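PDB 5WAB: putative beta-glucosidase from Bifidobacterium adolescentis, which hydrolyses beta-glucosidic bonds as a family 3 glycoside hydrolase and may also release terminal arabinopyranosyl residues from ginsenosides. Local coordinates for residues S65-C70 against I354-K358; P344-G348 against L471-A475; E522-V526 against V595-K599; V588-A594 against E640-T645. One frame throughout, in Å; residues are numbered along the deposited sequence.

Contact 1. Residues S65-C70 against I354-K358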
loop_
_atom_site.group_PDB
_atom_site.type_symbol
_atom_site.label_atom_id
_atom_site.label_comp_id
_atom_site.label_asym_id
_atom_site.label_seq_id
_atom_site.Cartn_x
_atom_site.Cartn_y
_atom_site.Cartn_z
ATOM N N SER A 65 -3.399 -1.400 22.788
ATOM C CA SER A 65 -4.440 -2.056 23.568
ATOM C C SER A 65 -5.467 -1.047 24.083
ATOM O O SER A 65 -6.502 -1.433 24.623
ATOM C CB SER A 65 -3.824 -2.827 24.738
ATOM O OG SER A 65 -3.026 -3.899 24.269
ATOM N N VAL A 66 -5.176 0.239 23.926
ATOM C CA VAL A 66 -6.191 1.266 24.193
ATOM C C VAL A 66 -7.258 1.182 23.110
ATOM O O VAL A 66 -6.915 1.177 21.915
ATOM C CB VAL A 66 -5.550 2.658 24.231
ATOM C CG1 VAL A 66 -6.623 3.738 24.261
ATOM C CG2 VAL A 66 -4.629 2.796 25.429
ATOM N N PRO A 67 -8.545 1.140 23.459
ATOM C CA PRO A 67 -9.590 0.953 22.436
ATOM C C PRO A 67 -9.548 2.033 21.369
ATOM O O PRO A 67 -9.622 3.227 21.660
ATOM C CB PRO A 67 -10.889 1.008 23.249
ATOM C CG PRO A 67 -10.484 0.608 24.629
ATOM C CD PRO A 67 -9.105 1.174 24.820
ATOM N N ALA A 68 -9.417 1.598 20.120
ATOM C CA ALA A 68 -9.372 2.507 18.986
ATOM C C ALA A 68 -10.048 1.837 17.800
ATOM O O ALA A 68 -10.280 0.627 17.794
ATOM C CB ALA A 68 -7.933 2.909 18.646
ATOM N N THR A 69 -10.359 2.642 16.789
ATOM C CA THR A 69 -10.977 2.120 15.579
ATOM C C THR A 69 -9.945 1.366 14.749
ATOM O O THR A 69 -8.922 1.934 14.349
ATOM C CB THR A 69 -11.592 3.251 14.762
ATOM O OG1 THR A 69 -12.599 3.903 15.546
ATOM C CG2 THR A 69 -12.208 2.702 13.469
ATOM N N CYS A 70 -10.208 0.088 14.494
ATOM C CA CYS A 70 -9.330 -0.725 13.660
ATOM C C CYS A 70 -9.810 -0.588 12.221
ATOM O O CYS A 70 -10.780 -1.229 11.812
ATOM C CB CYS A 70 -9.327 -2.176 14.129
ATOM S SG CYS A 70 -8.230 -3.278 13.188
ATOM N N ILE A 354 -4.960 -4.236 17.314
ATOM C CA ILE A 354 -5.720 -3.082 17.778
ATOM C C ILE A 354 -6.978 -3.602 18.459
ATOM O O ILE A 354 -7.762 -4.336 17.844
ATOM C CB ILE A 354 -6.084 -2.132 16.627
ATOM C CG1 ILE A 354 -4.838 -1.487 16.030
ATOM C CG2 ILE A 354 -7.069 -1.067 17.094
ATOM C CD1 ILE A 354 -5.159 -0.521 14.921
ATOM N N THR A 355 -7.178 -3.224 19.715
ATOM C CA THR A 355 -8.423 -3.558 20.399
ATOM C C THR A 355 -9.537 -2.684 19.844
ATOM O O THR A 355 -9.561 -1.480 20.130
ATOM C CB THR A 355 -8.296 -3.350 21.906
ATOM O OG1 THR A 355 -7.313 -4.247 22.437
ATOM C CG2 THR A 355 -9.632 -3.608 22.586
ATOM N N PRO A 356 -10.468 -3.223 19.064
ATOM C CA PRO A 356 -11.456 -2.359 18.409
ATOM C C PRO A 356 -12.442 -1.765 19.402
ATOM O O PRO A 356 -12.730 -2.340 20.453
ATOM C CB PRO A 356 -12.159 -3.300 17.423
ATOM C CG PRO A 356 -11.948 -4.670 17.966
ATOM C CD PRO A 356 -10.720 -4.658 18.836
ATOM N N THR A 357 -12.943 -0.577 19.060
ATOM C CA THR A 357 -14.018 0.015 19.849
ATOM C C THR A 357 -15.271 -0.848 19.781
ATOM O O THR A 357 -15.954 -1.051 20.791
ATOM C CB THR A 357 -14.319 1.431 19.363
ATOM O OG1 THR A 357 -14.669 1.396 17.975
ATOM C CG2 THR A 357 -13.102 2.321 19.541
ATOM N N LYS A 358 -15.592 -1.352 18.595
ATOM C CA LYS A 358 -16.708 -2.266 18.418
ATOM C C LYS A 358 -16.398 -3.180 17.242
ATOM O O LYS A 358 -15.869 -2.730 16.221
ATOM C CB LYS A 358 -18.021 -1.507 18.186
ATOM C CG LYS A 358 -18.046 -0.648 16.929
ATOM C CD LYS A 358 -19.247 0.281 16.918
ATOM C CE LYS A 358 -19.133 1.321 18.013
ATOM N NZ LYS A 358 -20.392 2.094 18.176
HETATM O O HOH W 1 -5.316 -1.012 20.516
#
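Ala68 and Thr355 meet through their backbones: the amide N of Ala68 donates to Thr355 O at 3.1 Å, with an N-H...O angle of 163° and the donor nearly in line with the carbonyl bond. The same oxygen receives a CA-H...O contact from Pro67. A second, weak hydrogen bond returns from Thr357 N to Ala68 O, 3.2 Å long and bent to 129°, and Pro356 CA also turns its hydrogen to this carbonyl. Two loops are joined in this way, one from the N-terminal, TIM-barrel-related part of the family 3 enzyme and one from its C-terminal domain. The side chain of Ile354 points at the first loop. Its CB lies 4.1 Å from Cys70 CB, and its CG2, set anti to the backbone N by a chi1 of -66°, reaches 3.7 Å from Ala68 O and 3.9 Å from Cys70 CB. Thr357 sends CG2 over the Ala68 carbonyl, 3.5 Å from Ala68 C, while its OG1 bonds to Gln474 and Thr69 OG1 to Glu96. At the other end a water takes hydrogens from Ser65 N and Thr355 N and gives one to Val66 O, 3.1 Å away. Peptide groups and water thus supply the hydrogen bonds between the two segments, with methyl and methylene groups filling in around them, and no charged side chain takes part in this direct grip.

Contact 2. Residues P344-G348 against L471-A475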
loop_
_atom_site.group_PDB
_atom_site.type_symbol
_atom_site.label_atom_id
_atom_site.label_comp_id
_atom_site.label_asym_id
_atom_site.label_seq_id
_atom_site.Cartn_x
_atom_site.Cartn_y
_atom_site.Cartn_z
ATOM N N PRO A 344 -13.872 -13.783 13.189
ATOM C CA PRO A 344 -13.362 -13.109 11.993
ATOM C C PRO A 344 -11.869 -12.851 12.073
ATOM O O PRO A 344 -11.305 -12.616 13.145
ATOM C CB PRO A 344 -14.147 -11.793 11.970
ATOM C CG PRO A 344 -14.478 -11.546 13.397
ATOM C CD PRO A 344 -14.726 -12.901 14.000
ATOM N N ARG A 345 -11.227 -12.903 10.910
ATOM C CA ARG A 345 -9.859 -12.437 10.735
ATOM C C ARG A 345 -9.919 -11.117 9.978
ATOM O O ARG A 345 -10.272 -11.090 8.794
ATOM C CB ARG A 345 -8.993 -13.460 10.006
ATOM C CG ARG A 345 -7.612 -12.908 9.712
ATOM C CD ARG A 345 -6.537 -13.970 9.695
ATOM N NE ARG A 345 -5.213 -13.358 9.640
ATOM C CZ ARG A 345 -4.653 -12.885 8.531
ATOM N NH1 ARG A 345 -5.299 -12.950 7.376
ATOM N NH2 ARG A 345 -3.447 -12.340 8.574
ATOM N N TYR A 346 -9.566 -10.027 10.660
ATOM C CA TYR A 346 -9.762 -8.690 10.127
ATOM C C TYR A 346 -8.554 -7.774 10.253
ATOM O O TYR A 346 -8.647 -6.615 9.838
ATOM C CB TYR A 346 -10.955 -8.019 10.818
ATOM C CG TYR A 346 -10.748 -7.809 12.303
ATOM C CD1 TYR A 346 -10.968 -8.845 13.205
ATOM C CD2 TYR A 346 -10.332 -6.583 12.808
ATOM C CE1 TYR A 346 -10.782 -8.668 14.563
ATOM C CE2 TYR A 346 -10.143 -6.397 14.172
ATOM C CZ TYR A 346 -10.370 -7.446 15.040
ATOM O OH TYR A 346 -10.187 -7.279 16.393
ATOM N N GLN A 347 -7.434 -8.244 10.795
ATOM C CA GLN A 347 -6.216 -7.441 10.867
ATOM C C GLN A 347 -5.018 -8.384 10.912
ATOM O O GLN A 347 -5.142 -9.585 10.662
ATOM C CB GLN A 347 -6.243 -6.491 12.073
ATOM C CG GLN A 347 -6.497 -7.162 13.417
ATOM C CD GLN A 347 -6.320 -6.201 14.593
ATOM O OE1 GLN A 347 -5.453 -5.323 14.569
ATOM N NE2 GLN A 347 -7.140 -6.367 15.627
ATOM N N GLY A 348 -3.850 -7.836 11.222
ATOM C CA GLY A 348 -2.629 -8.620 11.265
ATOM C C GLY A 348 -2.246 -9.060 12.665
ATOM O O GLY A 348 -2.692 -10.102 13.148
ATOM N N LEU A 471 -8.465 -8.041 4.370
ATOM C CA LEU A 471 -8.704 -7.747 5.777
ATOM C C LEU A 471 -9.497 -6.451 5.853
ATOM O O LEU A 471 -9.083 -5.433 5.291
ATOM C CB LEU A 471 -7.389 -7.630 6.564
ATOM C CG LEU A 471 -6.513 -8.889 6.646
ATOM C CD1 LEU A 471 -5.213 -8.615 7.400
ATOM C CD2 LEU A 471 -7.268 -10.041 7.291
ATOM N N LEU A 472 -10.632 -6.492 6.549
ATOM C CA LEU A 472 -11.621 -5.424 6.487
ATOM C C LEU A 472 -11.629 -4.511 7.706
ATOM O O LEU A 472 -12.309 -3.482 7.678
ATOM C CB LEU A 472 -13.020 -6.024 6.300
ATOM C CG LEU A 472 -13.255 -6.778 4.991
ATOM C CD1 LEU A 472 -14.583 -7.507 5.034
ATOM C CD2 LEU A 472 -13.215 -5.825 3.810
ATOM N N GLY A 473 -10.911 -4.854 8.768
ATOM C CA GLY A 473 -10.956 -4.062 9.980
ATOM C C GLY A 473 -12.162 -4.404 10.836
ATOM O O GLY A 473 -12.857 -5.401 10.626
ATOM N N GLN A 474 -12.421 -3.536 11.816
ATOM C CA GLN A 474 -13.425 -3.847 12.829
ATOM C C GLN A 474 -14.851 -3.819 12.286
ATOM O O GLN A 474 -15.752 -4.362 12.934
ATOM C CB GLN A 474 -13.314 -2.879 14.009
ATOM C CG GLN A 474 -13.828 -1.477 13.722
ATOM C CD GLN A 474 -13.756 -0.582 14.940
ATOM O OE1 GLN A 474 -12.808 -0.657 15.718
ATOM N NE2 GLN A 474 -14.768 0.259 15.123
ATOM N N ALA A 475 -15.083 -3.196 11.131
ATOM C CA ALA A 475 -16.424 -3.054 10.577
ATOM C C ALA A 475 -16.688 -4.000 9.406
ATOM O O ALA A 475 -17.586 -3.736 8.597
ATOM C CB ALA A 475 -16.670 -1.607 10.157
#
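Leu471 opens the second segment with its side chain directed at the backbone of 344-348 and its two methyls divided between neighbours. Its CB rests 3.7 Å from Tyr346 O. Beyond it CG lies anti to the carbonyl carbon (chi1 -63°), and the fork opens so that CD1 comes 3.4 Å from Gln347 O while CD2 sits over one face of the Arg345 guanidinium, 3.5 Å from NH1. The arginine chain, bent at chi2, passes obliquely across the leucine, and Arg345 CG too touches Leu471 CD2, at 3.8 Å. The charge of Arg345 is met by a salt bridge from NH1 to Glu415, so the methyl packs on a group already tethered at its polar end. Both segments are loops that follow strands of the same mixed sheet in the family 3 C-terminal domain: strand 334-337 precedes the first and strand 465-468 the second. After Leu472 the chain reaches Gly473, whose N donates to Tyr346 O at 3.1 Å; the donor lies in the carbonyl plane, on a lone pair, although the angle at hydrogen is only 140°. The carbonyl oxygen of Gly473 comes 3.2 Å from Tyr346 CB. Gln474 N then approaches the Tyr346 ring obliquely, 3.8 Å from CD2, and the side-chain amide of Gln474 reaches on to Asp305 and Cys70. Ala475 takes the N-cap position of helix 476-484.

Contact 3. Residues E522-V526 against V595-K599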
loop_
_atom_site.group_PDB
_atom_site.type_symbol
_atom_site.label_atom_id
_atom_site.label_comp_id
_atom_site.label_asym_id
_atom_site.label_seq_id
_atom_site.Cartn_x
_atom_site.Cartn_y
_atom_site.Cartn_z
ATOM N N GLU A 522 15.144 -8.982 -11.391
ATOM C CA GLU A 522 14.048 -8.683 -12.305
ATOM C C GLU A 522 14.018 -7.217 -12.723
ATOM O O GLU A 522 13.323 -6.885 -13.691
ATOM C CB GLU A 522 12.715 -9.078 -11.665
ATOM C CG GLU A 522 12.282 -8.188 -10.508
ATOM C CD GLU A 522 12.964 -8.544 -9.204
ATOM O OE1 GLU A 522 13.646 -9.592 -9.149
ATOM O OE2 GLU A 522 12.818 -7.775 -8.233
ATOM N N GLY A 523 14.751 -6.350 -12.026
ATOM C CA GLY A 523 14.836 -4.948 -12.419
ATOM C C GLY A 523 13.509 -4.243 -12.252
ATOM O O GLY A 523 12.836 -4.385 -11.227
ATOM N N VAL A 524 13.097 -3.491 -13.275
ATOM C CA VAL A 524 11.821 -2.786 -13.170
ATOM C C VAL A 524 10.636 -3.683 -13.475
ATOM O O VAL A 524 9.491 -3.249 -13.306
ATOM C CB VAL A 524 11.760 -1.542 -14.079
ATOM C CG1 VAL A 524 12.822 -0.516 -13.657
ATOM C CG2 VAL A 524 11.915 -1.928 -15.545
ATOM N N PHE A 525 10.871 -4.933 -13.889
ATOM C CA PHE A 525 9.787 -5.830 -14.298
ATOM C C PHE A 525 9.255 -6.570 -13.075
ATOM O O PHE A 525 9.531 -7.746 -12.835
ATOM C CB PHE A 525 10.259 -6.775 -15.396
ATOM C CG PHE A 525 10.609 -6.070 -16.678
ATOM C CD1 PHE A 525 9.619 -5.739 -17.594
ATOM C CD2 PHE A 525 11.918 -5.700 -16.951
ATOM C CE1 PHE A 525 9.935 -5.076 -18.771
ATOM C CE2 PHE A 525 12.240 -5.039 -18.128
ATOM C CZ PHE A 525 11.250 -4.727 -19.037
ATOM N N VAL A 526 8.448 -5.851 -12.302
ATOM C CA VAL A 526 7.850 -6.347 -11.070
ATOM C C VAL A 526 6.350 -6.469 -11.284
ATOM O O VAL A 526 5.714 -5.540 -11.799
ATOM C CB VAL A 526 8.163 -5.411 -9.890
ATOM C CG1 VAL A 526 7.456 -5.882 -8.632
ATOM C CG2 VAL A 526 9.669 -5.337 -9.671
ATOM N N VAL A 595 16.114 1.763 -23.565
ATOM C CA VAL A 595 16.167 0.883 -22.408
ATOM C C VAL A 595 14.958 -0.042 -22.438
ATOM O O VAL A 595 13.956 0.220 -23.110
ATOM C CB VAL A 595 16.217 1.664 -21.077
ATOM C CG1 VAL A 595 17.416 2.598 -21.060
ATOM C CG2 VAL A 595 14.923 2.448 -20.871
ATOM N N ALA A 596 15.074 -1.142 -21.698
ATOM C CA ALA A 596 13.964 -2.072 -21.541
ATOM C C ALA A 596 12.874 -1.447 -20.678
ATOM O O ALA A 596 13.156 -0.874 -19.619
ATOM C CB ALA A 596 14.454 -3.377 -20.921
ATOM N N ARG A 597 11.631 -1.540 -21.140
ATOM C CA ARG A 597 10.487 -0.966 -20.451
ATOM C C ARG A 597 9.313 -1.932 -20.499
ATOM O O ARG A 597 9.145 -2.664 -21.482
ATOM C CB ARG A 597 10.073 0.378 -21.071
ATOM C CG ARG A 597 11.205 1.391 -21.186
ATOM C CD ARG A 597 10.655 2.792 -21.359
ATOM N NE ARG A 597 9.866 3.189 -20.198
ATOM C CZ ARG A 597 9.150 4.302 -20.132
ATOM N NH1 ARG A 597 9.122 5.130 -21.166
ATOM N NH2 ARG A 597 8.457 4.582 -19.037
ATOM N N PRO A 598 8.498 -1.969 -19.444
ATOM C CA PRO A 598 7.261 -2.757 -19.487
ATOM C C PRO A 598 6.344 -2.279 -20.602
ATOM O O PRO A 598 6.398 -1.125 -21.032
ATOM C CB PRO A 598 6.630 -2.507 -18.113
ATOM C CG PRO A 598 7.773 -2.064 -17.246
ATOM C CD PRO A 598 8.696 -1.312 -18.141
ATOM N N LYS A 599 5.472 -3.182 -21.060
ATOM C CA LYS A 599 4.586 -2.821 -22.162
ATOM C C LYS A 599 3.732 -1.614 -21.799
ATOM O O LYS A 599 3.546 -0.709 -22.620
ATOM C CB LYS A 599 3.699 -4.000 -22.564
ATOM C CG LYS A 599 2.996 -3.773 -23.898
ATOM C CD LYS A 599 2.409 -5.053 -24.465
ATOM C CE LYS A 599 1.108 -5.416 -23.759
ATOM N NZ LYS A 599 0.524 -6.689 -24.262
#
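A type II' beta turn from Glu522 to Phe525, closed by a hydrogen bond from Phe525 N to Glu522 O, carries Val524 and Phe525 against the loop 595-599. The Phe525 ring does most of the touching: CE1 lies 3.5 Å from Pro598 N and 4.0 Å from Pro598 CG, meeting the start of the proline obliquely, and CZ comes 3.7 Å from Arg597 C. Ala596 CB arrives instead at the ring edge, near its plane, 3.9 Å from CE2. A chi1 of -65°, with CG anti to the carbonyl carbon, swings the ring tip toward the opposite loop even though CB does not point there. This apolar packing joins the family 3 C-terminal domain to the fibronectin type III-like domain, whose strands 580-590 and 601-610 are connected by the loop containing 595-599. Val524 adds a smaller contact, CG2 to Pro598 CD at 4.2 Å, with the two side chains crossing at about a right angle; the same methyl also covers one face of the neighbouring Phe525 ring, offset toward its rim. No hydrogen bond links the two segments directly, but Ala596 O accepts one from Arg174 of helix 173-180, and Thr533 packs on both Phe525 and Pro598.

Contact 4. Residues V588-A594 against E640-T645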
loop_
_atom_site.group_PDB
_atom_site.type_symbol
_atom_site.label_atom_id
_atom_site.label_comp_id
_atom_site.label_asym_id
_atom_site.label_seq_id
_atom_site.Cartn_x
_atom_site.Cartn_y
_atom_site.Cartn_z
ATOM N N VAL A 588 0.209 4.010 -19.844
ATOM C CA VAL A 588 1.043 4.543 -20.914
ATOM C C VAL A 588 1.847 3.392 -21.495
ATOM O O VAL A 588 2.621 2.744 -20.779
ATOM C CB VAL A 588 1.963 5.673 -20.424
ATOM C CG1 VAL A 588 3.020 5.984 -21.472
ATOM C CG2 VAL A 588 1.141 6.919 -20.114
ATOM N N ALA A 589 1.666 3.141 -22.792
ATOM C CA ALA A 589 2.369 2.068 -23.490
ATOM C C ALA A 589 3.402 2.683 -24.422
ATOM O O ALA A 589 3.057 3.131 -25.527
ATOM C CB ALA A 589 1.393 1.185 -24.275
ATOM N N PRO A 590 4.671 2.724 -24.033
ATOM C CA PRO A 590 5.681 3.391 -24.853
ATOM C C PRO A 590 6.178 2.499 -25.975
ATOM O O PRO A 590 6.124 1.268 -25.909
ATOM C CB PRO A 590 6.801 3.686 -23.851
ATOM C CG PRO A 590 6.691 2.559 -22.872
ATOM C CD PRO A 590 5.226 2.229 -22.762
ATOM N N GLY A 591 6.675 3.152 -27.020
ATOM C CA GLY A 591 7.316 2.442 -28.101
ATOM C C GLY A 591 8.703 1.965 -27.730
ATOM O O GLY A 591 9.171 2.128 -26.603
ATOM N N LYS A 592 9.346 1.306 -28.696
ATOM C CA LYS A 592 10.696 0.798 -28.499
ATOM C C LYS A 592 11.620 1.928 -28.065
ATOM O O LYS A 592 11.694 2.971 -28.719
ATOM C CB LYS A 592 11.211 0.144 -29.786
ATOM C CG LYS A 592 12.621 -0.417 -29.649
ATOM C CD LYS A 592 12.692 -1.504 -28.586
ATOM C CE LYS A 592 14.108 -2.046 -28.385
ATOM N NZ LYS A 592 14.679 -2.681 -29.614
ATOM N N ALA A 593 12.331 1.712 -26.962
ATOM C CA ALA A 593 13.183 2.726 -26.358
ATOM C C ALA A 593 14.608 2.208 -26.224
ATOM O O ALA A 593 14.891 1.025 -26.436
ATOM C CB ALA A 593 12.647 3.157 -24.984
ATOM N N ALA A 594 15.515 3.117 -25.856
ATOM C CA ALA A 594 16.910 2.754 -25.656
ATOM C C ALA A 594 17.112 1.868 -24.440
ATOM O O ALA A 594 18.194 1.293 -24.288
ATOM C CB ALA A 594 17.772 4.010 -25.519
ATOM N N GLU A 640 11.928 10.204 -24.047
ATOM C CA GLU A 640 12.474 9.907 -25.361
ATOM C C GLU A 640 11.470 10.277 -26.448
ATOM O O GLU A 640 10.269 10.031 -26.310
ATOM C CB GLU A 640 12.842 8.422 -25.422
ATOM C CG GLU A 640 13.857 8.034 -26.470
ATOM C CD GLU A 640 14.258 6.574 -26.361
ATOM O OE1 GLU A 640 14.655 6.144 -25.257
ATOM O OE2 GLU A 640 14.165 5.853 -27.374
ATOM N N ALA A 641 11.967 10.874 -27.527
ATOM C CA ALA A 641 11.096 11.244 -28.635
ATOM C C ALA A 641 10.494 10.007 -29.281
ATOM O O ALA A 641 11.160 8.979 -29.432
ATOM C CB ALA A 641 11.867 12.044 -29.680
ATOM N N GLY A 642 9.227 10.101 -29.639
ATOM C CA GLY A 642 8.554 9.026 -30.333
ATOM C C GLY A 642 7.096 8.949 -29.923
ATOM O O GLY A 642 6.562 9.843 -29.271
ATOM N N GLU A 643 6.469 7.842 -30.304
ATOM C CA GLU A 643 5.048 7.650 -30.067
ATOM C C GLU A 643 4.821 6.913 -28.754
ATOM O O GLU A 643 5.563 5.991 -28.401
ATOM C CB GLU A 643 4.414 6.886 -31.224
ATOM C CG GLU A 643 4.702 7.515 -32.568
ATOM C CD GLU A 643 3.996 6.812 -33.697
ATOM O OE1 GLU A 643 3.824 5.584 -33.596
ATOM O OE2 GLU A 643 3.656 7.475 -34.700
ATOM N N TYR A 644 3.791 7.335 -28.033
ATOM C CA TYR A 644 3.381 6.711 -26.787
ATOM C C TYR A 644 1.892 6.434 -26.878
ATOM O O TYR A 644 1.117 7.321 -27.247
ATOM C CB TYR A 644 3.673 7.604 -25.576
ATOM C CG TYR A 644 5.139 7.884 -25.338
ATOM C CD1 TYR A 644 5.813 8.846 -26.074
ATOM C CD2 TYR A 644 5.849 7.190 -24.368
ATOM C CE1 TYR A 644 7.148 9.107 -25.857
ATOM C CE2 TYR A 644 7.187 7.447 -24.142
ATOM C CZ TYR A 644 7.826 8.408 -24.892
ATOM O OH TYR A 644 9.155 8.669 -24.681
ATOM N N THR A 645 1.494 5.213 -26.543
ATOM C CA THR A 645 0.091 4.831 -26.596
ATOM C C THR A 645 -0.536 5.054 -25.226
ATOM O O THR A 645 -0.039 4.539 -24.218
ATOM C CB THR A 645 -0.074 3.373 -27.022
ATOM O OG1 THR A 645 0.354 3.210 -28.380
ATOM C CG2 THR A 645 -1.530 2.967 -26.915
#
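Strands 588-590 and 642-645 run antiparallel, their axes 4.5 Å apart at closest approach and their directions differing by 146°, as neighbours in the four-stranded antiparallel sheet of the fibronectin type III-like domain. Ala589 and Thr645 form a hydrogen-bonded pair. Ala589 N donates to Thr645 O along an almost straight line, 176° at the hydrogen, with the donor in the carbonyl plane; in the return bond, 2.8 Å from Thr645 N to Ala589 O, the donor stands above the plane of the Ala589 carbonyl. Pro590 and Tyr644 follow as a non-hydrogen-bonded pair, a position in which the proline's lack of an N-H costs no bond between these strands. A weak bond from Gly591 N to Glu643 O ends the pairing as the first segment turns away.

On the face carrying Pro590 and Tyr644, proline CB packs obliquely against the ring, 3.7 Å from Tyr644 CD2, while Val588 CG1 touches the same ring atom at 4.2 Å. Phe627 meets this tyrosine edge-to-face. On the other face the CB atoms of Ala589 and Thr645 lie 3.8 Å apart. Where the backbones have separated, Glu640 spans the gap. Its chi1 of -158° sends CG away from the backbone N and the chain stays extended beyond it, which carries the carboxylate to the loop backbone at Ala593 and Ala594. Glu640 OE1 bonds to Tyr629 OH and lies 3.6 Å from Ala593 CB. Ala594 N donates to the syn lone pair of Glu640 OE1 at 3.2 Å, with a weak, longer branch to OE2.

In the fold
Contacts 1 and 2 form one group, with centres 12 Å apart, and contacts 3 and 4 another, 14 Å apart; the groups lie on opposite sides of the chain's centre, contact 1 standing about 49 Å from contact 4 between centres. Within each group the segments alternate along the chain, and both contacts of the first group close before contact 3 opens. Gln474 and Gln347 tie contact 2 to contact 1, so packing inside the C-terminal domain continues into its seam with the N-terminal domain. In the second group, the chain leaving strand 580-590 passes from contact 4 into contact 3, connecting the fibronectin-like sheet with the family 3 C-terminal domain.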